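Local coordinates for protein aminopeptidase YwaD (Bacillus subtilis, PDB 6HC6) that cleaves single amino acids from the N-termini of peptides, among them arginine, lysine and leucine, as a secreted two-zinc aminopeptidase of the M28 family, at residues E69-M80 with Q225-I233. Numbering follows the deposited sequence.
Sequences EKKSALLIASSM and QTSQNIIGI
Lys70 reaches off the helix, its chain bent, toward the strand, where its NZ donates to Thr226 OG1 at 2.8 Å and to Gln228 OE1 at 3.0 Å. The amide oxygen is met in its carbonyl plane, at a C=O...N angle of 145°; a third bond, to the Thr226 carbonyl, is weak. Beside it the Ser227 hydroxyl donates to Glu69 OE2 (2.7 Å) from above the carboxylate plane. With CG anti to the backbone N (chi1 -168°) and an extended chain, Glu69 carries this carboxylate down to the strand. A water accepts from Gln228 NE2 (3.0 Å) and makes a long bond to Thr226 O, so the Gln228 amide is held at both ends. With an alanine at Lys70 the ammonium that Thr226 OG1 and Gln228 OE1 share is gone, and the amide is likely to be freer to turn.

Farther along, the contact turns apolar. Ile230 points at the helix: its CD1 packs on Ala73 CB at 3.5 Å, while CG2 touches both Ile76 CG2 and Ala77. The extended Met80 lays SD against Gly232 N (3.5 Å), over a position lacking a side chain.

Helix 67-82 thus lies along one face of the central mixed sheet, the axes of helix 69-80 and strand 226-233 running 3° from parallel. Gly65 N and Ala293 N also bind the Glu69 carboxylate, whose side chain lies about 12 Å from a zinc ion. Neutral and backbone donors thus grip a buried carboxylate, which is likely to favour its charged form, while apolar packing of Ala73, Ile76, Ala77 and Met80 seats this face of the helix on the strand.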
loop_
_atom_site.group_PDB
_atom_site.type_symbol
_atom_site.label_atom_id
_atom_site.label_comp_id
_atom_site.label_asym_id
_atom_site.label_seq_id
_atom_site.Cartn_x
_atom_site.Cartn_y
_atom_site.Cartn_z
ATOM N N GLU A 69 -11.989 -6.779 1.327
ATOM C CA GLU A 69 -10.937 -6.739 2.332
ATOM C C GLU A 69 -11.361 -7.499 3.583
ATOM O O GLU A 69 -10.550 -8.209 4.186
ATOM C CB GLU A 69 -10.555 -5.295 2.670
ATOM C CG GLU A 69 -9.259 -5.200 3.505
ATOM C CD GLU A 69 -9.018 -3.831 4.110
ATOM O OE1 GLU A 69 -7.856 -3.366 4.078
ATOM O OE2 GLU A 69 -9.968 -3.221 4.643
ATOM N N LYS A 70 -12.633 -7.394 3.966
ATOM C CA LYS A 70 -13.089 -8.114 5.152
ATOM C C LYS A 70 -13.059 -9.622 4.919
ATOM O O LYS A 70 -12.641 -10.381 5.801
ATOM C CB LYS A 70 -14.481 -7.618 5.555
ATOM C CG LYS A 70 -14.365 -6.365 6.454
ATOM C CD LYS A 70 -15.427 -5.316 6.225
ATOM C CE LYS A 70 -14.970 -3.937 6.733
ATOM N NZ LYS A 70 -14.579 -3.919 8.181
ATOM N N LYS A 71 -13.477 -10.071 3.730
ATOM C CA LYS A 71 -13.375 -11.487 3.383
ATOM C C LYS A 71 -11.929 -11.958 3.457
ATOM O O LYS A 71 -11.644 -13.053 3.960
ATOM C CB LYS A 71 -13.940 -11.714 1.978
ATOM C CG LYS A 71 -14.290 -13.145 1.639
ATOM C CD LYS A 71 -15.467 -13.185 0.675
ATOM C CE LYS A 71 -15.810 -14.609 0.261
ATOM N NZ LYS A 71 -14.878 -15.109 -0.791
ATOM N N SER A 72 -11.001 -11.129 2.967
ATOM C CA SER A 72 -9.587 -11.480 3.015
ATOM C C SER A 72 -9.090 -11.593 4.446
ATOM O O SER A 72 -8.281 -12.475 4.761
ATOM C CB SER A 72 -8.760 -10.434 2.262
ATOM O OG SER A 72 -9.212 -10.310 0.940
ATOM N N ALA A 73 -9.565 -10.709 5.329
ATOM C CA ALA A 73 -9.164 -10.785 6.731
ATOM C C ALA A 73 -9.608 -12.098 7.356
ATOM O O ALA A 73 -8.854 -12.719 8.114
ATOM C CB ALA A 73 -9.733 -9.597 7.510
ATOM N N LEU A 74 -10.832 -12.533 7.050
ATOM C CA LEU A 74 -11.304 -13.829 7.531
ATOM C C LEU A 74 -10.411 -14.955 7.029
ATOM O O LEU A 74 -10.111 -15.900 7.766
ATOM C CB LEU A 74 -12.744 -14.063 7.076
ATOM C CG LEU A 74 -13.832 -13.110 7.574
ATOM C CD1 LEU A 74 -15.219 -13.585 7.107
ATOM C CD2 LEU A 74 -13.789 -13.013 9.089
ATOM N N LEU A 75 -10.001 -14.888 5.763
ATOM C CA LEU A 75 -9.154 -15.939 5.212
ATOM C C LEU A 75 -7.792 -15.957 5.891
ATOM O O LEU A 75 -7.266 -17.031 6.220
ATOM C CB LEU A 75 -9.003 -15.743 3.708
ATOM C CG LEU A 75 -7.863 -16.496 3.031
ATOM C CD1 LEU A 75 -8.181 -17.983 2.962
ATOM C CD2 LEU A 75 -7.654 -15.925 1.641
ATOM N N ILE A 76 -7.210 -14.781 6.116
ATOM C CA ILE A 76 -5.889 -14.705 6.725
ATOM C C ILE A 76 -5.942 -15.171 8.168
ATOM O O ILE A 76 -5.066 -15.918 8.622
ATOM C CB ILE A 76 -5.332 -13.276 6.608
ATOM C CG1 ILE A 76 -5.097 -12.926 5.147
ATOM C CG2 ILE A 76 -4.049 -13.123 7.419
ATOM C CD1 ILE A 76 -5.093 -11.427 4.893
ATOM N N ALA A 77 -6.970 -14.747 8.912
ATOM C CA ALA A 77 -7.111 -15.185 10.297
ATOM C C ALA A 77 -7.238 -16.696 10.371
ATOM O O ALA A 77 -6.607 -17.349 11.212
ATOM C CB ALA A 77 -8.327 -14.518 10.942
ATOM N N SER A 78 -8.067 -17.271 9.498
ATOM C CA SER A 78 -8.225 -18.720 9.481
ATOM C C SER A 78 -6.894 -19.404 9.186
ATOM O O SER A 78 -6.543 -20.401 9.831
ATOM C CB SER A 78 -9.293 -19.109 8.457
ATOM O OG SER A 78 -9.210 -20.480 8.116
ATOM N N SER A 79 -6.118 -18.851 8.253
ATOM C CA SER A 79 -4.838 -19.456 7.900
ATOM C C SER A 79 -3.854 -19.386 9.055
ATOM O O SER A 79 -3.124 -20.352 9.314
ATOM C CB SER A 79 -4.258 -18.772 6.665
ATOM O OG SER A 79 -5.034 -19.068 5.520
ATOM N N MET A 80 -3.815 -18.254 9.762
ATOM C CA MET A 80 -2.915 -18.128 10.905
ATOM C C MET A 80 -3.276 -19.105 12.017
ATOM O O MET A 80 -2.391 -19.686 12.654
ATOM C CB MET A 80 -2.935 -16.690 11.422
ATOM C CG MET A 80 -2.286 -15.692 10.447
ATOM S SD MET A 80 -2.119 -14.128 11.328
ATOM C CE MET A 80 -1.348 -13.073 10.101
ATOM N N GLN A 225 -16.785 3.609 7.493
ATOM C CA GLN A 225 -15.808 2.687 6.928
ATOM C C GLN A 225 -14.822 2.229 7.988
ATOM O O GLN A 225 -14.357 3.023 8.807
ATOM C CB GLN A 225 -15.037 3.352 5.787
ATOM C CG GLN A 225 -15.928 3.862 4.673
ATOM C CD GLN A 225 -16.622 2.743 3.927
ATOM O OE1 GLN A 225 -16.005 2.052 3.130
ATOM N NE2 GLN A 225 -17.922 2.583 4.161
ATOM N N THR A 226 -14.491 0.943 7.955
ATOM C CA THR A 226 -13.545 0.365 8.893
ATOM C C THR A 226 -12.663 -0.631 8.161
ATOM O O THR A 226 -13.061 -1.214 7.152
ATOM C CB THR A 226 -14.242 -0.350 10.055
ATOM O OG1 THR A 226 -14.981 -1.470 9.548
ATOM C CG2 THR A 226 -15.188 0.586 10.775
ATOM N N SER A 227 -11.463 -0.824 8.686
ATOM C CA SER A 227 -10.590 -1.875 8.192
ATOM C C SER A 227 -10.102 -2.677 9.386
ATOM O O SER A 227 -10.596 -2.489 10.501
ATOM C CB SER A 227 -9.427 -1.293 7.398
ATOM O OG SER A 227 -8.638 -2.331 6.823
ATOM N N GLN A 228 -9.143 -3.576 9.180
ATOM C CA GLN A 228 -8.684 -4.363 10.309
ATOM C C GLN A 228 -7.302 -4.913 10.014
ATOM O O GLN A 228 -6.896 -5.059 8.857
ATOM C CB GLN A 228 -9.649 -5.503 10.647
ATOM C CG GLN A 228 -10.028 -6.382 9.463
ATOM C CD GLN A 228 -10.952 -5.673 8.494
ATOM O OE1 GLN A 228 -11.915 -5.018 8.896
ATOM N NE2 GLN A 228 -10.634 -5.758 7.204
ATOM N N ASN A 229 -6.585 -5.204 11.091
ATOM C CA ASN A 229 -5.314 -5.901 11.039
ATOM C C ASN A 229 -5.528 -7.291 11.613
ATOM O O ASN A 229 -6.379 -7.490 12.487
ATOM C CB ASN A 229 -4.237 -5.174 11.856
ATOM C CG ASN A 229 -4.031 -3.743 11.411
ATOM O OD1 ASN A 229 -4.038 -3.454 10.219
ATOM N ND2 ASN A 229 -3.845 -2.840 12.365
ATOM N N ILE A 230 -4.772 -8.252 11.106
ATOM C CA ILE A 230 -4.835 -9.627 11.597
ATOM C C ILE A 230 -3.476 -9.956 12.185
ATOM O O ILE A 230 -2.466 -9.940 11.470
ATOM C CB ILE A 230 -5.223 -10.616 10.490
ATOM C CG1 ILE A 230 -6.545 -10.190 9.849
ATOM C CG2 ILE A 230 -5.369 -12.027 11.067
ATOM C CD1 ILE A 230 -6.376 -9.410 8.595
ATOM N N ILE A 231 -3.450 -10.241 13.483
ATOM C CA ILE A 231 -2.213 -10.404 14.224
ATOM C C ILE A 231 -2.153 -11.834 14.731
ATOM O O ILE A 231 -2.999 -12.241 15.531
ATOM C CB ILE A 231 -2.125 -9.415 15.393
ATOM C CG1 ILE A 231 -2.371 -7.980 14.896
ATOM C CG2 ILE A 231 -0.783 -9.577 16.093
ATOM C CD1 ILE A 231 -3.019 -7.096 15.961
ATOM N N GLY A 232 -1.150 -12.580 14.285
ATOM C CA GLY A 232 -0.916 -13.923 14.791
ATOM C C GLY A 232 0.404 -14.001 15.524
ATOM O O GLY A 232 1.453 -13.710 14.944
ATOM N N ILE A 233 0.386 -14.396 16.795
ATOM C CA ILE A 233 1.563 -14.294 17.650
ATOM C C ILE A 233 2.064 -15.685 18.000
ATOM O O ILE A 233 1.287 -16.555 18.416
ATOM C CB ILE A 233 1.274 -13.483 18.921
ATOM C CG1 ILE A 233 0.818 -12.072 18.524
ATOM C CG2 ILE A 233 2.509 -13.452 19.803
ATOM C CD1 ILE A 233 0.537 -11.158 19.709
HETATM O O HOH W 1 -12.156 -3.880 5.495
#